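Long-range contacts in general negative regulator of transcription subunit 2 (Saccharomyces cerevisiae, PDB 4BY6), which serves as a core subunit of the CCR4-NOT complex, needed for its integrity, in the regulation of transcription and in cytoplasmic mRNA deadenylation: residues G161-G166 / L184-A189; F107-L112 / L130-R135. One frame throughout, in Å; residues are numbered along the deposited sequence.

Interaction 1. Residues G161-G166 / L184-A189; sequences GLSERG and LLFYNA
Tyr187 and Glu164 meet on one face of an antiparallel beta hairpin, made by strands 163-172 and 177-186 of the NOT2/NOT3/NOT5 C-terminal domain, a family grouped with the SH3-like domains. The pair illustrates how a hairpin end can be closed by side chains as well as by the backbone. Glu164 and Leu185 form the hydrogen-bonded pair, Glu164 N to Leu185 O and Leu185 N to Glu164 O both at 2.9 Å, and their side chains run side by side in the same direction. Ser163 with Phe186 and Arg165 with Leu184 are the flanking non-hydrogen-bonded pairs, with side chains on the other face. Beyond the last strand residue, where the chain turns into the 3-10 segment 187-189, Tyr187 N still reaches Leu162 O at 3.1 Å.

From this turn the Tyr187 ring swings back across the first strand. CG lies beside its own backbone N (chi1 -61°), and the hydroxyl arrives over CB of Glu164, whose extended side chain crosses the tyrosine at about a right angle. Tyr187 OH is placed to donate to Glu164 OE1, which lies in the ring plane, the carboxylate being turned 79° from the ring; the modelled 2.4 Å from OH to OE1 is too short to be taken literally at 2.8 Å resolution. OE2 is bonded to the hydroxyl of Tyr168, so the buried carboxylate has a hydroxyl at each oxygen. A leucine in place of Tyr187 would probably leave OE1 without its hydroxyl mate and the acid freer to turn.

On the opposite face, Ser163 OG is hydrogen-bonded to Ser158, and its methylene meets Phe186 in a CH-pi contact: CB stands 3.8 Å from the ring centroid, 12° off the ring normal.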
ATOM      1  N   GLY E 161     -36.770 -23.281 -39.223  1.00 62.66           N
ATOM      2  CA  GLY E 161     -35.627 -24.154 -39.041  1.00 58.86           C
ATOM      3  C   GLY E 161     -34.320 -23.428 -38.739  1.00 58.72           C
ATOM      4  O   GLY E 161     -33.255 -24.046 -38.680  1.00 50.69           O
ATOM      5  N   LEU E 162     -34.389 -22.126 -38.484  1.00 63.57           N
ATOM      6  CA  LEU E 162     -33.160 -21.375 -38.243  1.00 57.66           C
ATOM      7  C   LEU E 162     -32.811 -21.293 -36.752  1.00 52.02           C
ATOM      8  O   LEU E 162     -31.715 -20.852 -36.368  1.00 52.14           O
ATOM      9  CB  LEU E 162     -33.283 -19.979 -38.841  1.00 59.15           C
ATOM     10  CG  LEU E 162     -33.618 -19.958 -40.330  1.00 59.70           C
ATOM     11  CD1 LEU E 162     -33.767 -18.508 -40.764  1.00 49.49           C
ATOM     12  CD2 LEU E 162     -32.555 -20.687 -41.136  1.00 45.67           C
ATOM     13  N   SER E 163     -33.730 -21.767 -35.921  1.00 48.18           N
ATOM     14  CA  SER E 163     -33.538 -21.723 -34.485  1.00 48.65           C
ATOM     15  C   SER E 163     -34.279 -22.849 -33.784  1.00 50.58           C
ATOM     16  O   SER E 163     -35.141 -23.507 -34.374  1.00 55.02           O
ATOM     17  CB  SER E 163     -34.010 -20.376 -33.939  1.00 49.64           C
ATOM     18  OG  SER E 163     -35.372 -20.170 -34.260  1.00 55.81           O
ATOM     19  N   GLU E 164     -33.935 -23.068 -32.521  1.00 45.05           N
ATOM     20  CA  GLU E 164     -34.678 -24.011 -31.701  1.00 50.13           C
ATOM     21  C   GLU E 164     -34.862 -23.392 -30.342  1.00 48.13           C
ATOM     22  O   GLU E 164     -34.032 -22.593 -29.897  1.00 44.25           O
ATOM     23  CB  GLU E 164     -33.959 -25.358 -31.584  1.00 45.65           C
ATOM     24  CG  GLU E 164     -32.612 -25.278 -30.913  1.00 34.54           C
ATOM     25  CD  GLU E 164     -31.898 -26.611 -30.850  1.00 44.12           C
ATOM     26  OE1 GLU E 164     -32.044 -27.406 -31.811  1.00 47.17           O
ATOM     27  OE2 GLU E 164     -31.159 -26.854 -29.861  1.00 47.90           O
ATOM     28  N   ARG E 165     -35.950 -23.755 -29.679  1.00 45.62           N
ATOM     29  CA  ARG E 165     -36.187 -23.256 -28.344  1.00 46.56           C
ATOM     30  C   ARG E 165     -36.020 -24.406 -27.386  1.00 55.80           C
ATOM     31  O   ARG E 165     -36.617 -25.463 -27.568  1.00 66.79           O
ATOM     32  CB  ARG E 165     -37.572 -22.623 -28.244  1.00 49.39           C
ATOM     33  CG  ARG E 165     -37.724 -21.771 -27.041  1.00 55.31           C
ATOM     34  CD  ARG E 165     -39.160 -21.436 -26.793  1.00 75.64           C
ATOM     35  NE  ARG E 165     -39.368 -21.255 -25.365  1.00 91.68           N
ATOM     36  CZ  ARG E 165     -40.534 -20.966 -24.814  1.00107.62           C
ATOM     37  NH1 ARG E 165     -41.610 -20.802 -25.576  1.00113.51           N
ATOM     38  NH2 ARG E 165     -40.615 -20.835 -23.498  1.00116.50           N
ATOM     39  N   GLY E 166     -35.175 -24.224 -26.379  1.00 59.48           N
ATOM     40  CA  GLY E 166     -34.892 -25.325 -25.477  1.00 50.56           C
ATOM     41  C   GLY E 166     -34.230 -24.931 -24.181  1.00 52.62           C
ATOM     42  O   GLY E 166     -33.981 -23.755 -23.932  1.00 62.79           O
ATOM     43  N   LEU E 184     -33.855 -19.206 -26.728  1.00 46.93           N
ATOM     44  CA  LEU E 184     -34.110 -19.280 -28.157  1.00 39.26           C
ATOM     45  C   LEU E 184     -32.774 -19.171 -28.852  1.00 35.11           C
ATOM     46  O   LEU E 184     -32.152 -18.129 -28.866  1.00 50.70           O
ATOM     47  CB  LEU E 184     -35.059 -18.187 -28.628  1.00 42.09           C
ATOM     48  CG  LEU E 184     -35.222 -18.196 -30.146  1.00 41.62           C
ATOM     49  CD1 LEU E 184     -36.041 -19.395 -30.573  1.00 43.00           C
ATOM     50  CD2 LEU E 184     -35.876 -16.939 -30.608  1.00 35.39           C
ATOM     51  N   LEU E 185     -32.344 -20.281 -29.418  1.00 42.68           N
ATOM     52  CA  LEU E 185     -30.998 -20.453 -29.926  1.00 46.68           C
ATOM     53  C   LEU E 185     -30.960 -20.510 -31.441  1.00 51.80           C
ATOM     54  O   LEU E 185     -31.638 -21.345 -32.051  1.00 60.38           O
ATOM     55  CB  LEU E 185     -30.426 -21.743 -29.363  1.00 52.95           C
ATOM     56  CG  LEU E 185     -29.103 -22.135 -29.975  1.00 50.29           C
ATOM     57  CD1 LEU E 185     -28.061 -21.094 -29.576  1.00 43.88           C
ATOM     58  CD2 LEU E 185     -28.769 -23.513 -29.468  1.00 37.29           C
ATOM     59  N   PHE E 186     -30.147 -19.655 -32.044  1.00 45.33           N
ATOM     60  CA  PHE E 186     -30.034 -19.612 -33.493  1.00 44.56           C
ATOM     61  C   PHE E 186     -28.838 -20.399 -33.969  1.00 47.01           C
ATOM     62  O   PHE E 186     -27.731 -20.167 -33.497  1.00 40.72           O
ATOM     63  CB  PHE E 186     -29.939 -18.168 -33.981  1.00 34.84           C
ATOM     64  CG  PHE E 186     -31.262 -17.487 -34.066  1.00 32.89           C
ATOM     65  CD1 PHE E 186     -31.823 -16.880 -32.951  1.00 32.43           C
ATOM     66  CD2 PHE E 186     -31.976 -17.483 -35.259  1.00 31.38           C
ATOM     67  CE1 PHE E 186     -33.070 -16.257 -33.032  1.00 33.44           C
ATOM     68  CE2 PHE E 186     -33.217 -16.870 -35.340  1.00 36.56           C
ATOM     69  CZ  PHE E 186     -33.758 -16.256 -34.221  1.00 32.62           C
ATOM     70  N   TYR E 187     -29.059 -21.312 -34.916  1.00 45.54           N
ATOM     71  CA  TYR E 187     -27.999 -22.216 -35.344  1.00 34.17           C
ATOM     72  C   TYR E 187     -26.818 -21.512 -36.030  1.00 39.92           C
ATOM     73  O   TYR E 187     -25.696 -21.986 -35.910  1.00 42.94           O
ATOM     74  CB  TYR E 187     -28.565 -23.273 -36.272  1.00 35.43           C
ATOM     75  CG  TYR E 187     -29.637 -24.162 -35.666  1.00 49.27           C
ATOM     76  CD1 TYR E 187     -29.358 -25.006 -34.598  1.00 49.46           C
ATOM     77  CD2 TYR E 187     -30.930 -24.158 -36.172  1.00 48.68           C
ATOM     78  CE1 TYR E 187     -30.346 -25.820 -34.052  1.00 43.35           C
ATOM     79  CE2 TYR E 187     -31.920 -24.961 -35.630  1.00 54.34           C
ATOM     80  CZ  TYR E 187     -31.626 -25.796 -34.565  1.00 50.06           C
ATOM     81  OH  TYR E 187     -32.614 -26.623 -34.034  1.00 48.80           O
ATOM     82  N   ASN E 188     -27.054 -20.404 -36.738  1.00 46.29           N
ATOM     83  CA  ASN E 188     -25.945 -19.632 -37.328  1.00 49.96           C
ATOM     84  C   ASN E 188     -25.002 -19.019 -36.253  1.00 58.51           C
ATOM     85  O   ASN E 188     -23.940 -18.480 -36.572  1.00 57.42           O
ATOM     86  CB  ASN E 188     -26.460 -18.544 -38.305  1.00 48.02           C
ATOM     87  CG  ASN E 188     -27.203 -17.395 -37.622  1.00 60.63           C
ATOM     88  OD1 ASN E 188     -27.422 -17.383 -36.412  1.00 74.92           O
ATOM     89  ND2 ASN E 188     -27.591 -16.412 -38.420  1.00 66.90           N
ATOM     90  N   ALA E 189     -25.405 -19.101 -34.987  1.00 45.76           N
ATOM     91  CA  ALA E 189     -24.685 -18.445 -33.913  1.00 42.97           C
ATOM     92  C   ALA E 189     -23.806 -19.420 -33.114  1.00 48.32           C
ATOM     93  O   ALA E 189     -23.008 -19.003 -32.259  1.00 49.00           O
ATOM     94  CB  ALA E 189     -25.671 -17.762 -32.985  1.00 26.33           C
TER

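Interaction 2. Residues F107-L112 / L130-R135; sequences FQDETL and LELRKR
Arg135 reaches from the end of helix 123-134 to the start of helix 109-118, where its guanidinium group meets Phe107 and Asp109 within its own plane. NH1 and NH2 both point end-on at a single acceptor, Phe107 O, at 2.9 Å and 3.0 Å. NH1 also donates to Asp109 OD1 at 3.0 Å in a nearly straight bond, 166° at the hydrogen. This salt bridge arrives on the anti side of the oxygen, 22° out of the carboxylate plane, while the two flat groups are inclined by 46°. Leu112 covers one face of the guanidinium: CD1 stands 3.5 Å above it, toward the rim.

The next shell fixes these groups. Glu131, one turn earlier in the helix, takes the side of the guanidinium away from Asp109, with OE2 accepting from both Arg135 NE and NH2 at 2.7 Å. Two acidic side chains and a backbone carbonyl thus hold the group in its plane and are likely to stabilise its positive charge. The arginine chain spans the gap by running extended from CG to NE. On the face it covers, Leu112 CD1 also rests against Glu131 CG and Leu132 CD2, the latter at 3.7 Å, so apolar packing backs the polar cluster on that side. Further out, Asp109 OD2 makes a weak hydrogen bond to Trp137, and the Phe107 ring meets aromatic side chains of another protein chain edge-to-face.

The principle exemplified is a salt-bridge network of Asp109, Arg135 and Glu131 at the meeting of two helix ends, with the arginine just past one helix clamping the carbonyl that precedes the N-cap residue, Gln108, of another.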
ATOM      1  N   PHE E 107      -8.756 -34.225 -18.985  1.00 40.29           N
ATOM      2  CA  PHE E 107      -9.160 -33.074 -18.191  1.00 43.81           C
ATOM      3  C   PHE E 107     -10.675 -32.961 -18.077  1.00 44.38           C
ATOM      4  O   PHE E 107     -11.407 -33.371 -18.984  1.00 38.08           O
ATOM      5  CB  PHE E 107      -8.600 -31.790 -18.802  1.00 38.26           C
ATOM      6  CG  PHE E 107      -7.113 -31.793 -18.957  1.00 42.43           C
ATOM      7  CD1 PHE E 107      -6.304 -32.437 -18.023  1.00 43.64           C
ATOM      8  CD2 PHE E 107      -6.508 -31.126 -20.019  1.00 38.07           C
ATOM      9  CE1 PHE E 107      -4.914 -32.421 -18.158  1.00 41.55           C
ATOM     10  CE2 PHE E 107      -5.118 -31.107 -20.155  1.00 30.97           C
ATOM     11  CZ  PHE E 107      -4.329 -31.750 -19.225  1.00 35.06           C
ATOM     12  N   GLN E 108     -11.147 -32.398 -16.968  1.00 38.51           N
ATOM     13  CA  GLN E 108     -12.569 -32.132 -16.833  1.00 37.03           C
ATOM     14  C   GLN E 108     -13.026 -30.889 -17.627  1.00 41.92           C
ATOM     15  O   GLN E 108     -12.214 -30.004 -17.962  1.00 39.45           O
ATOM     16  CB  GLN E 108     -12.909 -31.979 -15.363  1.00 39.94           C
ATOM     17  CG  GLN E 108     -12.444 -33.155 -14.544  1.00 56.41           C
ATOM     18  CD  GLN E 108     -12.944 -33.073 -13.127  1.00 74.44           C
ATOM     19  OE1 GLN E 108     -13.912 -32.359 -12.839  1.00 85.42           O
ATOM     20  NE2 GLN E 108     -12.277 -33.772 -12.223  1.00 76.39           N
ATOM     21  N   ASP E 109     -14.332 -30.804 -17.875  1.00 45.15           N
ATOM     22  CA  ASP E 109     -14.889 -29.716 -18.675  1.00 39.00           C
ATOM     23  C   ASP E 109     -14.341 -28.364 -18.216  1.00 40.97           C
ATOM     24  O   ASP E 109     -13.838 -27.584 -19.037  1.00 45.83           O
ATOM     25  CB  ASP E 109     -16.429 -29.687 -18.588  1.00 35.69           C
ATOM     26  CG  ASP E 109     -17.109 -30.908 -19.222  1.00 42.52           C
ATOM     27  OD1 ASP E 109     -16.453 -31.687 -19.961  1.00 44.89           O
ATOM     28  OD2 ASP E 109     -18.324 -31.090 -18.942  1.00 45.26           O
ATOM     29  N   GLU E 110     -14.424 -28.094 -16.911  1.00 36.93           N
ATOM     30  CA  GLU E 110     -13.967 -26.808 -16.387  1.00 37.25           C
ATOM     31  C   GLU E 110     -12.520 -26.540 -16.751  1.00 45.85           C
ATOM     32  O   GLU E 110     -12.191 -25.433 -17.181  1.00 51.12           O
ATOM     33  CB  GLU E 110     -14.121 -26.726 -14.878  1.00 45.16           C
ATOM     34  CG  GLU E 110     -15.389 -26.092 -14.422  1.00 54.25           C
ATOM     35  CD  GLU E 110     -16.373 -27.115 -13.968  1.00 76.68           C
ATOM     36  OE1 GLU E 110     -16.337 -28.243 -14.530  1.00 82.99           O
ATOM     37  OE2 GLU E 110     -17.166 -26.797 -13.050  1.00 86.05           O
ATOM     38  N   THR E 111     -11.656 -27.543 -16.615  1.00 39.15           N
ATOM     39  CA  THR E 111     -10.254 -27.327 -16.977  1.00 39.24           C
ATOM     40  C   THR E 111     -10.087 -26.933 -18.451  1.00 42.02           C
ATOM     41  O   THR E 111      -9.305 -26.021 -18.769  1.00 44.15           O
ATOM     42  CB  THR E 111      -9.419 -28.563 -16.640  1.00 38.79           C
ATOM     43  OG1 THR E 111      -9.370 -28.673 -15.215  1.00 33.25           O
ATOM     44  CG2 THR E 111      -7.981 -28.443 -17.171  1.00 26.84           C
ATOM     45  N   LEU E 112     -10.865 -27.567 -19.334  1.00 46.42           N
ATOM     46  CA  LEU E 112     -10.867 -27.222 -20.758  1.00 40.40           C
ATOM     47  C   LEU E 112     -11.363 -25.773 -20.981  1.00 46.77           C
ATOM     48  O   LEU E 112     -10.794 -25.020 -21.802  1.00 43.18           O
ATOM     49  CB  LEU E 112     -11.750 -28.189 -21.539  1.00 34.09           C
ATOM     50  CG  LEU E 112     -11.516 -29.692 -21.426  1.00 37.83           C
ATOM     51  CD1 LEU E 112     -12.639 -30.417 -22.148  1.00 37.75           C
ATOM     52  CD2 LEU E 112     -10.173 -30.060 -22.007  1.00 34.11           C
ATOM     53  N   LEU E 130     -12.099 -28.725 -29.652  1.00 37.44           N
ATOM     54  CA  LEU E 130     -12.496 -30.003 -30.250  1.00 39.81           C
ATOM     55  C   LEU E 130     -13.017 -30.990 -29.214  1.00 39.75           C
ATOM     56  O   LEU E 130     -13.983 -31.715 -29.469  1.00 40.38           O
ATOM     57  CB  LEU E 130     -11.330 -30.623 -31.006  1.00 30.84           C
ATOM     58  CG  LEU E 130     -10.857 -29.802 -32.196  1.00 41.40           C
ATOM     59  CD1 LEU E 130      -9.548 -30.342 -32.688  1.00 34.85           C
ATOM     60  CD2 LEU E 130     -11.892 -29.807 -33.291  1.00 33.84           C
ATOM     61  N   GLU E 131     -12.373 -31.006 -28.049  1.00 38.65           N
ATOM     62  CA  GLU E 131     -12.749 -31.905 -26.966  1.00 34.45           C
ATOM     63  C   GLU E 131     -14.105 -31.516 -26.358  1.00 39.53           C
ATOM     64  O   GLU E 131     -14.945 -32.370 -26.050  1.00 37.17           O
ATOM     65  CB  GLU E 131     -11.662 -31.913 -25.907  1.00 27.90           C
ATOM     66  CG  GLU E 131     -11.967 -32.765 -24.713  1.00 54.81           C
ATOM     67  CD  GLU E 131     -11.976 -34.247 -25.017  1.00 53.02           C
ATOM     68  OE1 GLU E 131     -11.344 -34.671 -26.010  1.00 56.78           O
ATOM     69  OE2 GLU E 131     -12.623 -34.987 -24.247  1.00 48.79           O
ATOM     70  N   LEU E 132     -14.315 -30.223 -26.168  1.00 40.16           N
ATOM     71  CA  LEU E 132     -15.597 -29.764 -25.677  1.00 37.88           C
ATOM     72  C   LEU E 132     -16.684 -30.077 -26.681  1.00 41.47           C
ATOM     73  O   LEU E 132     -17.800 -30.495 -26.319  1.00 36.13           O
ATOM     74  CB  LEU E 132     -15.535 -28.271 -25.379  1.00 35.45           C
ATOM     75  CG  LEU E 132     -14.839 -28.041 -24.044  1.00 38.49           C
ATOM     76  CD1 LEU E 132     -14.536 -26.554 -23.879  1.00 34.60           C
ATOM     77  CD2 LEU E 132     -15.751 -28.574 -22.931  1.00 28.10           C
ATOM     78  N   ARG E 133     -16.334 -29.895 -27.949  1.00 41.52           N
ATOM     79  CA  ARG E 133     -17.244 -30.191 -29.035  1.00 46.10           C
ATOM     80  C   ARG E 133     -17.653 -31.673 -28.955  1.00 43.99           C
ATOM     81  O   ARG E 133     -18.837 -32.006 -29.069  1.00 39.30           O
ATOM     82  CB  ARG E 133     -16.591 -29.841 -30.380  1.00 50.93           C
ATOM     83  CG  ARG E 133     -17.566 -29.701 -31.518  1.00 62.53           C
ATOM     84  CD  ARG E 133     -18.294 -28.394 -31.424  1.00 68.22           C
ATOM     85  NE  ARG E 133     -19.457 -28.375 -32.304  1.00 79.53           N
ATOM     86  CZ  ARG E 133     -20.649 -28.865 -31.958  1.00 87.28           C
ATOM     87  NH1 ARG E 133     -20.820 -29.437 -30.770  1.00 85.61           N
ATOM     88  NH2 ARG E 133     -21.674 -28.790 -32.797  1.00 94.90           N
ATOM     89  N   LYS E 134     -16.673 -32.545 -28.696  1.00 44.74           N
ATOM     90  CA  LYS E 134     -16.903 -33.985 -28.580  1.00 40.10           C
ATOM     91  C   LYS E 134     -17.808 -34.371 -27.406  1.00 37.03           C
ATOM     92  O   LYS E 134     -18.551 -35.350 -27.478  1.00 44.49           O
ATOM     93  CB  LYS E 134     -15.563 -34.700 -28.458  1.00 38.16           C
ATOM     94  CG  LYS E 134     -15.656 -36.103 -27.933  1.00 42.82           C
ATOM     95  CD  LYS E 134     -14.332 -36.791 -28.027  1.00 50.80           C
ATOM     96  CE  LYS E 134     -14.338 -38.113 -27.283  1.00 55.04           C
ATOM     97  NZ  LYS E 134     -13.199 -38.928 -27.796  1.00 58.78           N
ATOM     98  N   ARG E 135     -17.736 -33.608 -26.324  1.00 45.02           N
ATOM     99  CA  ARG E 135     -18.567 -33.837 -25.144  1.00 42.64           C
ATOM    100  C   ARG E 135     -19.922 -33.150 -25.254  1.00 47.84           C
ATOM    101  O   ARG E 135     -20.616 -32.932 -24.244  1.00 44.90           O
ATOM    102  CB  ARG E 135     -17.850 -33.348 -23.902  1.00 38.93           C
ATOM    103  CG  ARG E 135     -16.544 -34.032 -23.712  1.00 41.17           C
ATOM    104  CD  ARG E 135     -15.781 -33.447 -22.558  1.00 37.35           C
ATOM    105  NE  ARG E 135     -14.453 -34.041 -22.519  1.00 33.71           N
ATOM    106  CZ  ARG E 135     -13.612 -33.915 -21.506  1.00 40.32           C
ATOM    107  NH1 ARG E 135     -13.964 -33.201 -20.440  1.00 34.92           N
ATOM    108  NH2 ARG E 135     -12.421 -34.495 -21.567  1.00 31.85           N
TER

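In the fold
Both contacts lie in the NOT2/NOT3/NOT5 C-terminal region, yet they join different elements: interaction 2 links two helices, interaction 1 the paired strands of a hairpin. Their nearest atoms are about 8 Å apart, so neither touches the other. Both are partly buried, but interaction 1 is the more peripheral, its centre about 26 Å from the centre of the chain against about 15 Å for interaction 2, and more of its touching residues are exposed. In interaction 1 regular backbone bonds set the register, and a buried acid set against a tyrosine hydroxyl adds to them; in interaction 2 the backbone contributes one carbonyl and a charged side-chain network does the joining. Another protein chain borders only 107-112.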